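Local coordinates for protein acidic lectin (Psophocarpus tetragonolobus, PDB 1F9K) that binds galactosides such as methyl alpha-D-galactopyranoside as a glycosylated legume lectin carrying calcium and manganese, and probably agglutinates cells through H-antigenic specificity, at residues I77-A82 with F153-G158; F92-P97 with N118-E123; I173-L178 with V186-N191; W44-R49 with A211-Q216. The protein carries 3 engineered substitutions. All coordinates share one frame; numbering follows the deposited sequence.

Contact 1: I77-A82 with F153-G158; sequences ITQPYA and FQLENG. With NAG (2-acetamido-2-deoxy-beta-D-glucopyranose), chain C; NAG (2-acetamido-2-deoxy-beta-D-glucopyranose), chain B.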
# COMPACT_ATOMS: atom_id res chain seq x y z
N ILE A 77 14.61 9.27 -9.87
CA ILE A 77 15.80 8.54 -10.28
C ILE A 77 15.87 8.57 -11.79
O ILE A 77 14.89 8.27 -12.48
CB ILE A 77 15.74 7.05 -9.85
CG1 ILE A 77 15.85 6.93 -8.33
CG2 ILE A 77 16.83 6.27 -10.54
CD1 ILE A 77 15.72 5.51 -7.81
N THR A 78 17.03 8.94 -12.32
CA THR A 78 17.20 8.95 -13.75
C THR A 78 18.42 8.12 -14.12
O THR A 78 19.48 8.24 -13.51
CB THR A 78 17.35 10.36 -14.27
OG1 THR A 78 16.12 11.06 -14.08
CG2 THR A 78 17.67 10.33 -15.73
N GLN A 79 18.25 7.27 -15.12
CA GLN A 79 19.32 6.40 -15.56
C GLN A 79 19.77 6.76 -16.97
O GLN A 79 19.17 6.34 -17.95
CB GLN A 79 18.86 4.95 -15.51
CG GLN A 79 18.43 4.55 -14.11
CD GLN A 79 17.81 3.18 -14.06
OE1 GLN A 79 17.12 2.77 -15.00
NE2 GLN A 79 18.05 2.46 -12.96
N PRO A 80 20.85 7.55 -17.07
CA PRO A 80 21.39 7.98 -18.35
C PRO A 80 21.54 6.88 -19.38
O PRO A 80 21.08 7.04 -20.51
CB PRO A 80 22.73 8.58 -17.96
CG PRO A 80 22.44 9.14 -16.60
CD PRO A 80 21.69 8.02 -15.96
N TYR A 81 22.17 5.77 -19.01
CA TYR A 81 22.37 4.73 -20.01
C TYR A 81 21.94 3.33 -19.62
O TYR A 81 21.50 3.12 -18.50
CB TYR A 81 23.84 4.68 -20.42
CG TYR A 81 24.63 5.90 -20.02
CD1 TYR A 81 25.15 6.01 -18.73
CD2 TYR A 81 24.91 6.91 -20.93
CE1 TYR A 81 25.94 7.09 -18.37
CE2 TYR A 81 25.69 8.00 -20.58
CZ TYR A 81 26.21 8.08 -19.30
OH TYR A 81 27.07 9.11 -18.97
N ALA A 82 22.06 2.40 -20.57
CA ALA A 82 21.73 0.99 -20.37
C ALA A 82 23.01 0.23 -20.01
O ALA A 82 23.13 -0.27 -18.90
CB ALA A 82 21.13 0.41 -21.63
N PHE A 153 9.57 -4.04 -9.18
CA PHE A 153 8.76 -2.95 -9.72
C PHE A 153 9.40 -2.34 -10.97
O PHE A 153 10.62 -2.41 -11.16
CB PHE A 153 8.53 -1.84 -8.66
CG PHE A 153 9.74 -0.97 -8.39
CD1 PHE A 153 10.73 -1.39 -7.50
CD2 PHE A 153 9.93 0.20 -9.09
CE1 PHE A 153 11.90 -0.64 -7.32
CE2 PHE A 153 11.10 0.96 -8.92
CZ PHE A 153 12.08 0.52 -8.03
N GLN A 154 8.57 -1.76 -11.83
CA GLN A 154 9.04 -1.11 -13.04
C GLN A 154 9.41 0.29 -12.60
O GLN A 154 8.68 0.90 -11.83
CB GLN A 154 7.91 -1.03 -14.06
CG GLN A 154 7.51 -2.36 -14.63
CD GLN A 154 8.48 -2.82 -15.70
OE1 GLN A 154 8.75 -2.07 -16.64
NE2 GLN A 154 9.01 -4.04 -15.56
N LEU A 155 10.54 0.79 -13.06
CA LEU A 155 10.94 2.13 -12.69
C LEU A 155 10.55 3.04 -13.83
O LEU A 155 10.74 2.68 -15.00
CB LEU A 155 12.45 2.21 -12.51
CG LEU A 155 12.98 3.60 -12.18
CD1 LEU A 155 12.67 3.91 -10.72
CD2 LEU A 155 14.47 3.64 -12.42
N GLU A 156 10.00 4.22 -13.53
CA GLU A 156 9.63 5.16 -14.58
C GLU A 156 10.81 6.11 -14.67
O GLU A 156 10.95 7.00 -13.84
CB GLU A 156 8.35 5.92 -14.24
CG GLU A 156 7.12 5.04 -14.24
CD GLU A 156 6.98 4.22 -15.51
OE1 GLU A 156 7.02 4.83 -16.60
OE2 GLU A 156 6.84 2.98 -15.42
N ASN A 157 11.65 5.91 -15.67
CA ASN A 157 12.86 6.70 -15.80
C ASN A 157 12.65 8.20 -15.81
O ASN A 157 12.06 8.74 -16.74
CB ASN A 157 13.66 6.28 -17.03
CG ASN A 157 15.17 6.48 -16.86
OD1 ASN A 157 15.96 5.83 -17.53
ND2 ASN A 157 15.56 7.39 -15.96
N GLY A 158 13.16 8.85 -14.77
CA GLY A 158 13.04 10.29 -14.66
C GLY A 158 11.66 10.75 -14.21
O GLY A 158 11.41 11.96 -14.15
C1 NAG C . 14.64 13.78 -12.78
C2 NAG C . 13.84 15.01 -13.22
C3 NAG C . 14.36 15.50 -14.56
C4 NAG C . 15.84 15.82 -14.39
C5 NAG C . 16.61 14.59 -13.87
C6 NAG C . 18.03 14.94 -13.55
C7 NAG C . 11.54 15.55 -12.75
C8 NAG C . 10.08 15.18 -12.90
N2 NAG C . 12.42 14.72 -13.31
O3 NAG C . 13.64 16.67 -14.96
O4 NAG C . 16.37 16.23 -15.63
O5 NAG C . 16.03 14.13 -12.63
O6 NAG C . 18.08 15.75 -12.39
O7 NAG C . 11.87 16.56 -12.12
C1 NAG B . 17.30 16.62 -16.57
C2 NAG B . 18.31 16.03 -17.55
C3 NAG B . 19.25 17.14 -18.07
C4 NAG B . 18.44 18.33 -18.61
C5 NAG B . 17.40 18.79 -17.58
C6 NAG B . 16.49 19.89 -18.11
C7 NAG B . 18.99 13.72 -17.32
C8 NAG B . 19.84 12.69 -16.60
N2 NAG B . 19.08 14.98 -16.90
O3 NAG B . 20.08 16.63 -19.11
O4 NAG B . 19.33 19.40 -18.92
O5 NAG B . 16.55 17.68 -17.20
O6 NAG B . 16.04 20.73 -17.06
O7 NAG B . 18.25 13.36 -18.25
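A backbone hydrogen bond joins Ile77 to Gly158: Gly158 N lies 2.9 Å from Ile77 O with an N-H...O angle of 151°. Van der Waals packing centres on Leu155, whose CG is anti to the backbone N (chi1 178°), the side chain reaching across toward the facing segment. Its CD2 lies 4.0 Å from Ile77 CG2, the two side chains crossing at about a right angle, and 3.7 Å from Gln79 CD, where Gln79 arrives from the opposite direction. Gln79 NE2 is hydrogen-bonded to Glu221, which helps hold that amide against the leucine methyl. Both segments also touch sugar. N2 of the first N-acetylglucosamine donates to Gly158 O over 3.1 Å, whereas the bond from Thr78 OG1 to its O5, at 3.4 Å, is weak; Thr78 CG2 lies next to the acetyl methyl of the second sugar. The sequence Asn76-Ile77-Thr78 fits an N-glycosylation site, so the glycan is probably carried by Asn76. In the fold, the contact ties the end of strand 68-78, bonded through Thr78 to Thr222 of strand 222-233, to the loop between strands 149-152 and 161-168, where Leu155 packs on Phe180 of strand 173-180.

Contact 2: F92-P97 with N118-E123; sequences FFMVPP and NAFAVE. Engineered in segment 118-123: Phe120 (natural residue Leu). With MN (manganese (II) ion), chain F.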
# COMPACT_ATOMS: atom_id res chain seq x y z
N PHE A 92 15.79 4.42 2.74
CA PHE A 92 15.32 5.18 3.90
C PHE A 92 15.84 4.32 5.02
O PHE A 92 15.59 3.11 5.03
CB PHE A 92 13.79 5.25 3.98
CG PHE A 92 13.27 5.63 5.34
CD1 PHE A 92 13.19 6.96 5.72
CD2 PHE A 92 12.89 4.66 6.25
CE1 PHE A 92 12.74 7.32 6.99
CE2 PHE A 92 12.44 5.00 7.53
CZ PHE A 92 12.36 6.33 7.89
N PHE A 93 16.56 4.91 5.96
CA PHE A 93 17.12 4.11 7.03
C PHE A 93 16.98 4.73 8.40
O PHE A 93 16.60 5.89 8.54
CB PHE A 93 18.59 3.85 6.74
CG PHE A 93 19.42 5.09 6.74
CD1 PHE A 93 19.53 5.87 5.59
CD2 PHE A 93 20.04 5.53 7.90
CE1 PHE A 93 20.25 7.06 5.61
CE2 PHE A 93 20.76 6.72 7.93
CZ PHE A 93 20.86 7.49 6.78
N MET A 94 17.28 3.93 9.41
CA MET A 94 17.23 4.34 10.80
C MET A 94 18.45 3.72 11.45
O MET A 94 18.76 2.55 11.21
CB MET A 94 16.00 3.79 11.51
CG MET A 94 14.68 4.27 11.01
SD MET A 94 13.44 3.69 12.17
CE MET A 94 12.05 4.82 11.81
N VAL A 95 19.16 4.49 12.27
CA VAL A 95 20.33 3.97 12.96
C VAL A 95 20.53 4.70 14.27
O VAL A 95 20.13 5.85 14.43
CB VAL A 95 21.63 4.10 12.13
CG1 VAL A 95 21.60 3.15 10.96
CG2 VAL A 95 21.79 5.53 11.64
N PRO A 96 21.15 4.02 15.25
CA PRO A 96 21.42 4.60 16.56
C PRO A 96 22.23 5.85 16.32
O PRO A 96 22.99 5.93 15.35
CB PRO A 96 22.23 3.52 17.24
CG PRO A 96 21.64 2.28 16.68
CD PRO A 96 21.56 2.60 15.22
N PRO A 97 22.07 6.86 17.19
CA PRO A 97 22.79 8.13 17.09
C PRO A 97 24.29 7.95 17.19
O PRO A 97 24.78 7.11 17.96
CB PRO A 97 22.22 8.94 18.25
CG PRO A 97 20.82 8.43 18.33
CD PRO A 97 21.03 6.95 18.23
N ASN A 118 23.33 -1.71 14.50
CA ASN A 118 21.95 -2.05 14.24
C ASN A 118 21.46 -1.01 13.26
O ASN A 118 21.58 0.19 13.50
CB ASN A 118 21.11 -1.99 15.51
CG ASN A 118 21.44 -3.09 16.49
OD1 ASN A 118 21.45 -4.28 16.14
ND2 ASN A 118 21.69 -2.72 17.74
N ALA A 119 20.92 -1.48 12.15
CA ALA A 119 20.40 -0.57 11.14
C ALA A 119 19.14 -1.15 10.53
O ALA A 119 19.00 -2.36 10.41
CB ALA A 119 21.44 -0.33 10.06
N PHE A 120 18.23 -0.27 10.15
CA PHE A 120 16.98 -0.66 9.54
C PHE A 120 16.81 0.20 8.32
O PHE A 120 16.89 1.43 8.41
CB PHE A 120 15.80 -0.41 10.46
CG PHE A 120 14.48 -0.64 9.80
CD1 PHE A 120 13.95 -1.92 9.69
CD2 PHE A 120 13.78 0.42 9.24
CE1 PHE A 120 12.74 -2.15 9.03
CE2 PHE A 120 12.57 0.21 8.58
CZ PHE A 120 12.04 -1.08 8.48
N ALA A 121 16.55 -0.42 7.17
CA ALA A 121 16.39 0.36 5.96
C ALA A 121 15.37 -0.18 4.99
O ALA A 121 15.07 -1.37 4.97
CB ALA A 121 17.74 0.49 5.26
N VAL A 122 14.81 0.74 4.21
CA VAL A 122 13.84 0.39 3.18
C VAL A 122 14.53 0.78 1.87
O VAL A 122 14.66 1.97 1.54
CB VAL A 122 12.53 1.19 3.32
CG1 VAL A 122 11.57 0.84 2.17
CG2 VAL A 122 11.90 0.89 4.67
N GLU A 123 14.96 -0.22 1.12
CA GLU A 123 15.68 0.06 -0.11
C GLU A 123 14.92 0.05 -1.41
O GLU A 123 13.86 -0.57 -1.57
CB GLU A 123 16.86 -0.92 -0.23
CG GLU A 123 16.42 -2.37 -0.26
CD GLU A 123 17.55 -3.32 -0.57
OE1 GLU A 123 18.46 -3.47 0.26
OE2 GLU A 123 17.52 -3.91 -1.66
MN MN F . 18.31 -5.67 -2.96
O HOH W 1 19.85 -5.04 -1.56
O HOH W 2 17.85 -7.61 -1.69
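With CG anti to the backbone N (chi1 162°), the Phe92 ring presents its edge to Val122, CD2 lying 4.2 Å from Val122 CG2. Met94 CG, beside its own N (chi1 -64°), comes within 4.3 Å of Phe120 CD2; beyond it the extended chain leads away, leaving SD in an oblique Met-aromatic contact, 5.5 Å from the ring centroid. Phe120 is an engineered residue. Phe92, Met94, Phe120 and Val122 share one face of the sheet; on the other, Phe93 CB meets Ala121 CB at 3.8 Å. The strands run antiparallel: the N-to-C directions of strand segments 92-95 and 120-123 differ by 176°. Phe92 with Val122 and Met94 with Phe120 are hydrogen-bonded pairs, each closed by two N-H...O bonds; Val122 N to Phe92 O spans 2.6 Å and Phe120 N to Met94 O spans 3.1 Å. At the end of the second segment Glu123 OE2 binds manganese at 2.3 Å, alongside two waters, Asp125, Asp132 and His137. Both strands lie inside the seven-stranded sheet: Phe93 bonds through its backbone to Gly208 of strand 204-213, Ala121 to Asp141 of strand 137-142, while Phe92 and Met94 pack on Thr71 and Phe69 of strand 68-78 in the facing sheet.

Contact 3: I173-L178 with V186-N191; sequences ILNVVL and VYTLSN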
# COMPACT_ATOMS: atom_id res chain seq x y z
N ILE A 173 3.40 -4.24 12.14
CA ILE A 173 3.34 -4.29 10.69
C ILE A 173 4.02 -3.12 10.00
O ILE A 173 3.64 -1.96 10.22
CB ILE A 173 1.90 -4.30 10.20
CG1 ILE A 173 1.20 -5.56 10.69
CG2 ILE A 173 1.86 -4.19 8.69
CD1 ILE A 173 -0.23 -5.67 10.20
N LEU A 174 5.00 -3.43 9.16
CA LEU A 174 5.70 -2.41 8.38
C LEU A 174 5.23 -2.58 6.95
O LEU A 174 5.40 -3.64 6.36
CB LEU A 174 7.21 -2.61 8.42
CG LEU A 174 7.86 -1.56 7.52
CD1 LEU A 174 8.16 -0.26 8.31
CD2 LEU A 174 9.12 -2.15 6.94
N ASN A 175 4.63 -1.53 6.41
CA ASN A 175 4.13 -1.55 5.05
C ASN A 175 4.75 -0.43 4.24
O ASN A 175 4.83 0.71 4.70
CB ASN A 175 2.61 -1.40 5.05
CG ASN A 175 2.04 -1.23 3.64
OD1 ASN A 175 2.18 -2.08 2.78
ND2 ASN A 175 1.38 -0.10 3.42
N VAL A 176 5.17 -0.78 3.02
CA VAL A 176 5.78 0.16 2.09
C VAL A 176 4.95 0.27 0.82
O VAL A 176 4.62 -0.74 0.19
CB VAL A 176 7.18 -0.30 1.70
CG1 VAL A 176 7.70 0.51 0.56
CG2 VAL A 176 8.11 -0.15 2.88
N VAL A 177 4.61 1.50 0.43
CA VAL A 177 3.86 1.66 -0.80
C VAL A 177 4.56 2.61 -1.75
O VAL A 177 4.98 3.71 -1.37
CB VAL A 177 2.45 2.18 -0.54
CG1 VAL A 177 1.70 2.28 -1.87
CG2 VAL A 177 1.72 1.23 0.39
N LEU A 178 4.69 2.16 -2.99
CA LEU A 178 5.36 2.89 -4.05
C LEU A 178 4.34 3.20 -5.14
O LEU A 178 3.74 2.29 -5.72
CB LEU A 178 6.48 2.04 -4.64
CG LEU A 178 7.24 2.67 -5.80
CD1 LEU A 178 7.93 3.95 -5.33
CD2 LEU A 178 8.25 1.69 -6.36
N VAL A 186 0.83 0.95 -8.87
CA VAL A 186 0.99 0.85 -7.42
C VAL A 186 1.66 -0.44 -6.99
O VAL A 186 1.25 -1.53 -7.36
CB VAL A 186 -0.37 0.97 -6.68
CG1 VAL A 186 -0.16 1.76 -5.40
CG2 VAL A 186 -1.41 1.65 -7.56
N TYR A 187 2.71 -0.28 -6.18
CA TYR A 187 3.47 -1.40 -5.65
C TYR A 187 3.37 -1.38 -4.13
O TYR A 187 3.71 -0.38 -3.50
CB TYR A 187 4.93 -1.27 -6.08
CG TYR A 187 5.10 -1.26 -7.59
CD1 TYR A 187 5.05 -2.43 -8.33
CD2 TYR A 187 5.27 -0.06 -8.27
CE1 TYR A 187 5.16 -2.40 -9.73
CE2 TYR A 187 5.38 -0.02 -9.66
CZ TYR A 187 5.32 -1.19 -10.39
OH TYR A 187 5.40 -1.12 -11.76
N THR A 188 2.88 -2.48 -3.55
CA THR A 188 2.76 -2.55 -2.10
C THR A 188 3.43 -3.81 -1.53
O THR A 188 3.23 -4.91 -2.03
CB THR A 188 1.30 -2.48 -1.67
OG1 THR A 188 1.24 -2.29 -0.26
CG2 THR A 188 0.56 -3.76 -2.05
N LEU A 189 4.23 -3.62 -0.49
CA LEU A 189 4.97 -4.70 0.15
C LEU A 189 5.00 -4.52 1.67
O LEU A 189 5.33 -3.45 2.16
CB LEU A 189 6.40 -4.70 -0.37
CG LEU A 189 7.38 -5.67 0.27
CD1 LEU A 189 7.09 -7.09 -0.19
CD2 LEU A 189 8.78 -5.28 -0.12
N SER A 190 4.68 -5.58 2.41
CA SER A 190 4.65 -5.51 3.88
C SER A 190 5.25 -6.74 4.57
O SER A 190 5.20 -7.86 4.05
CB SER A 190 3.21 -5.36 4.38
OG SER A 190 2.44 -4.58 3.47
N ASN A 191 5.79 -6.52 5.76
CA ASN A 191 6.36 -7.61 6.53
C ASN A 191 6.26 -7.28 8.01
O ASN A 191 5.80 -6.20 8.37
CB ASN A 191 7.82 -7.83 6.18
CG ASN A 191 8.34 -9.14 6.71
OD1 ASN A 191 9.55 -9.39 6.73
ND2 ASN A 191 7.42 -10.01 7.13
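Ser190 OG donates a hydrogen bond to Asn175 OD1 over 2.6 Å, linking the side chains of a non-hydrogen-bonded antiparallel pair. The hydroxyl approaches at a C=O...O angle of 120°, tilted 24° from the amide plane. Asn175 reaches it because CG is anti to the backbone N (chi1 172°), which carries the amide across toward the facing strand. Its OD1 also lies 3.2 Å from Thr188 OG1.

Around this side-chain link run six backbone bonds, two for each of the hydrogen-bonded pairs Leu174 with Asn191, Val176 with Leu189 and Leu178 with Tyr187. Leu178 N to Tyr187 O and Tyr187 N to Leu178 O both measure 2.8 Å. The alternation is that of regular antiparallel pairing, and because strands 173-180 and 185-192 follow each other in the chain they form a beta hairpin.

Packing follows the same alternation. Leu178 and Tyr187 lie side by side pointing the same way, Leu178 CD2 lying 3.9 Å from Tyr187 CD2. On the other face Val177 CG1 meets Val186 CG1 at 4.0 Å.

That second face, with Asn175, Val177 and Thr188, meets the second subunit, where Asn175 packs on Asn175 of that chain; along the outer edge of strand 185-192, Thr188 O and Val186 O accept hydrogen bonds from Lys166 and Arg72 of the second subunit. The hairpin thus contributes to the dimer interface. Strand 173-180 is flanked on its other side by strand 161-168. Inward, Leu174, Val176 and Leu178 touch Phe120, Val122 and Phe124 of strand 120-125, whereas Tyr187 and Leu189 rest on Leu151 of strand 149-152.

Contact 4: W44-R49 with A211-Q216; sequences WKSTGR and ATTGYQ. With AMG (methyl alpha-D-galactopyranoside), chain E.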
# COMPACT_ATOMS: atom_id res chain seq x y z
N TRP A 44 31.88 8.39 -10.27
CA TRP A 44 31.17 7.18 -9.91
C TRP A 44 31.66 6.84 -8.52
O TRP A 44 32.66 7.39 -8.07
CB TRP A 44 31.47 6.06 -10.92
CG TRP A 44 32.89 5.65 -10.97
CD1 TRP A 44 33.50 4.76 -10.15
CD2 TRP A 44 33.91 6.18 -11.82
NE1 TRP A 44 34.84 4.71 -10.43
CE2 TRP A 44 35.12 5.57 -11.45
CE3 TRP A 44 33.92 7.12 -12.86
CZ2 TRP A 44 36.34 5.87 -12.07
CZ3 TRP A 44 35.12 7.42 -13.48
CH2 TRP A 44 36.32 6.80 -13.07
N LYS A 45 30.97 5.93 -7.85
CA LYS A 45 31.30 5.52 -6.49
C LYS A 45 30.95 6.67 -5.57
O LYS A 45 31.56 6.85 -4.51
CB LYS A 45 32.79 5.16 -6.36
CG LYS A 45 33.12 4.17 -5.24
CD LYS A 45 34.58 3.70 -5.33
CE LYS A 45 34.90 2.52 -4.41
NZ LYS A 45 34.85 2.82 -2.93
N SER A 46 29.96 7.45 -5.99
CA SER A 46 29.47 8.57 -5.20
C SER A 46 28.54 8.08 -4.08
O SER A 46 27.84 7.08 -4.22
CB SER A 46 28.72 9.54 -6.10
OG SER A 46 28.32 10.71 -5.40
N THR A 47 28.53 8.80 -2.96
CA THR A 47 27.69 8.44 -1.82
C THR A 47 27.17 9.67 -1.10
O THR A 47 27.91 10.63 -0.88
CB THR A 47 28.47 7.60 -0.80
OG1 THR A 47 28.67 6.27 -1.32
CG2 THR A 47 27.72 7.54 0.51
N GLY A 48 25.89 9.64 -0.73
CA GLY A 48 25.29 10.77 -0.04
C GLY A 48 24.17 10.35 0.89
O GLY A 48 23.40 9.44 0.59
N ARG A 49 24.08 11.03 2.03
CA ARG A 49 23.05 10.73 3.01
C ARG A 49 22.56 12.05 3.59
O ARG A 49 23.30 13.01 3.70
CB ARG A 49 23.61 9.88 4.14
CG ARG A 49 24.59 8.84 3.69
CD ARG A 49 25.38 8.36 4.87
NE ARG A 49 24.70 7.31 5.61
CZ ARG A 49 24.74 7.17 6.93
NH1 ARG A 49 25.41 8.05 7.67
NH2 ARG A 49 24.15 6.14 7.53
N ALA A 211 21.80 7.24 -0.67
CA ALA A 211 21.92 6.75 -2.05
C ALA A 211 23.38 6.66 -2.50
O ALA A 211 24.25 7.36 -1.99
CB ALA A 211 21.12 7.64 -3.02
N THR A 212 23.65 5.77 -3.46
CA THR A 212 25.00 5.56 -3.96
C THR A 212 25.08 5.21 -5.44
O THR A 212 24.20 4.57 -5.98
CB THR A 212 25.67 4.41 -3.21
OG1 THR A 212 24.89 3.21 -3.36
CG2 THR A 212 25.80 4.73 -1.75
N THR A 213 26.15 5.64 -6.10
CA THR A 213 26.34 5.30 -7.50
C THR A 213 27.38 4.19 -7.56
O THR A 213 28.12 3.97 -6.59
CB THR A 213 26.80 6.51 -8.35
OG1 THR A 213 28.03 7.04 -7.84
CG2 THR A 213 25.72 7.57 -8.35
N GLY A 214 27.43 3.50 -8.71
CA GLY A 214 28.30 2.36 -8.92
C GLY A 214 29.81 2.37 -8.75
O GLY A 214 30.47 3.40 -8.64
N TYR A 215 30.36 1.17 -8.71
CA TYR A 215 31.78 0.95 -8.55
C TYR A 215 32.50 0.92 -9.88
O TYR A 215 33.69 0.67 -9.95
CB TYR A 215 32.05 -0.39 -7.85
CG TYR A 215 32.42 -0.29 -6.39
CD1 TYR A 215 31.49 0.14 -5.45
CD2 TYR A 215 33.66 -0.71 -5.96
CE1 TYR A 215 31.79 0.12 -4.10
CE2 TYR A 215 33.98 -0.73 -4.61
CZ TYR A 215 33.03 -0.31 -3.68
OH TYR A 215 33.33 -0.39 -2.34
N GLN A 216 31.78 1.16 -10.96
CA GLN A 216 32.41 1.13 -12.26
C GLN A 216 31.99 2.38 -13.01
O GLN A 216 30.93 2.93 -12.75
CB GLN A 216 31.99 -0.13 -13.01
CG GLN A 216 31.88 -1.34 -12.09
CD GLN A 216 31.97 -2.67 -12.82
OE1 GLN A 216 33.07 -3.14 -13.14
NE2 GLN A 216 30.82 -3.28 -13.10
C1 AMG E . 30.21 -3.76 -7.91
C2 AMG E . 29.53 -3.31 -6.61
C3 AMG E . 28.00 -3.23 -6.83
C4 AMG E . 27.66 -2.34 -8.06
C5 AMG E . 28.49 -2.73 -9.29
C6 AMG E . 28.39 -1.65 -10.34
C7 AMG E . 30.33 -5.57 -9.48
O1 AMG E . 29.81 -5.07 -8.23
O2 AMG E . 29.86 -4.19 -5.53
O3 AMG E . 27.37 -2.71 -5.67
O4 AMG E . 27.88 -0.96 -7.78
O5 AMG E . 29.90 -2.83 -8.95
O6 AMG E . 28.67 -2.17 -11.63
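Lys45 lays its CE over one face of the Tyr215 ring, 3.6 Å from the ring centroid and 22° off the normal, a CH-pi contact displaced toward the rim. The chain bends at its last torsion (chi4 -67°), and NZ makes a salt bridge with Asp104, which helps keep the aliphatic part in place. Trp44 makes a separate contact with the 214-216 turn: the carbonyl carbon of Gln216 sits over one face of the indole, while Gly214 O approaches the edge in plane, 3.6 Å from Trp44 CD1.

Beneath these, Thr213 OG1 accepts a bond from Ser46 N at 2.7 Å, and Ser46 O receives Thr213 N at 2.9 Å. The threonine hydroxyl thus stands in for a backbone acceptor where the pairing frays into loops. Tyr215 and Gln216 belong to the galactoside pocket of this legume lectin fold, on the loop after strand 204-213. Gln216 NE2 donates to O6 of the sugar over 2.8 Å; the bond from Tyr215 N to O4, at 3.4 Å, is weak, and Asp88 supplies another partner.

Farther from the sugar, Gly48 and Ala211 form a hydrogen-bonded antiparallel pair, and Thr47 lies side by side with Thr212, its OG1 being 3.3 Å from Thr212 CG2. Thr47 OG1 is hydrogen-bonded to Asp104, and Thr212 OG1 to the carbonyl of Gly105, itself a pocket residue.

Contact 4 spans the longest sequence interval, and the other three are nested inside the loop it closes; contact 2 is nested in the loop closed by contact 1, and contact 3 follows both. Contacts 2 and 4 share the seven-stranded sheet, in which strands 88-95 and 204-213 are neighbours; the centres of the two contacts are 18 Å apart, and Phe93 packs on Arg49. Contact 3 belongs to the opposing sheet and packs against contact 2 across the sandwich interior. Contact 1 reaches the same sheet as contact 3, 21 Å away between centres, and touches it through Phe153 and Leu178. The centres of contacts 3 and 4 are 26 Å apart, on opposite sides of the chain's centre, separating dimer interface from sugar pocket.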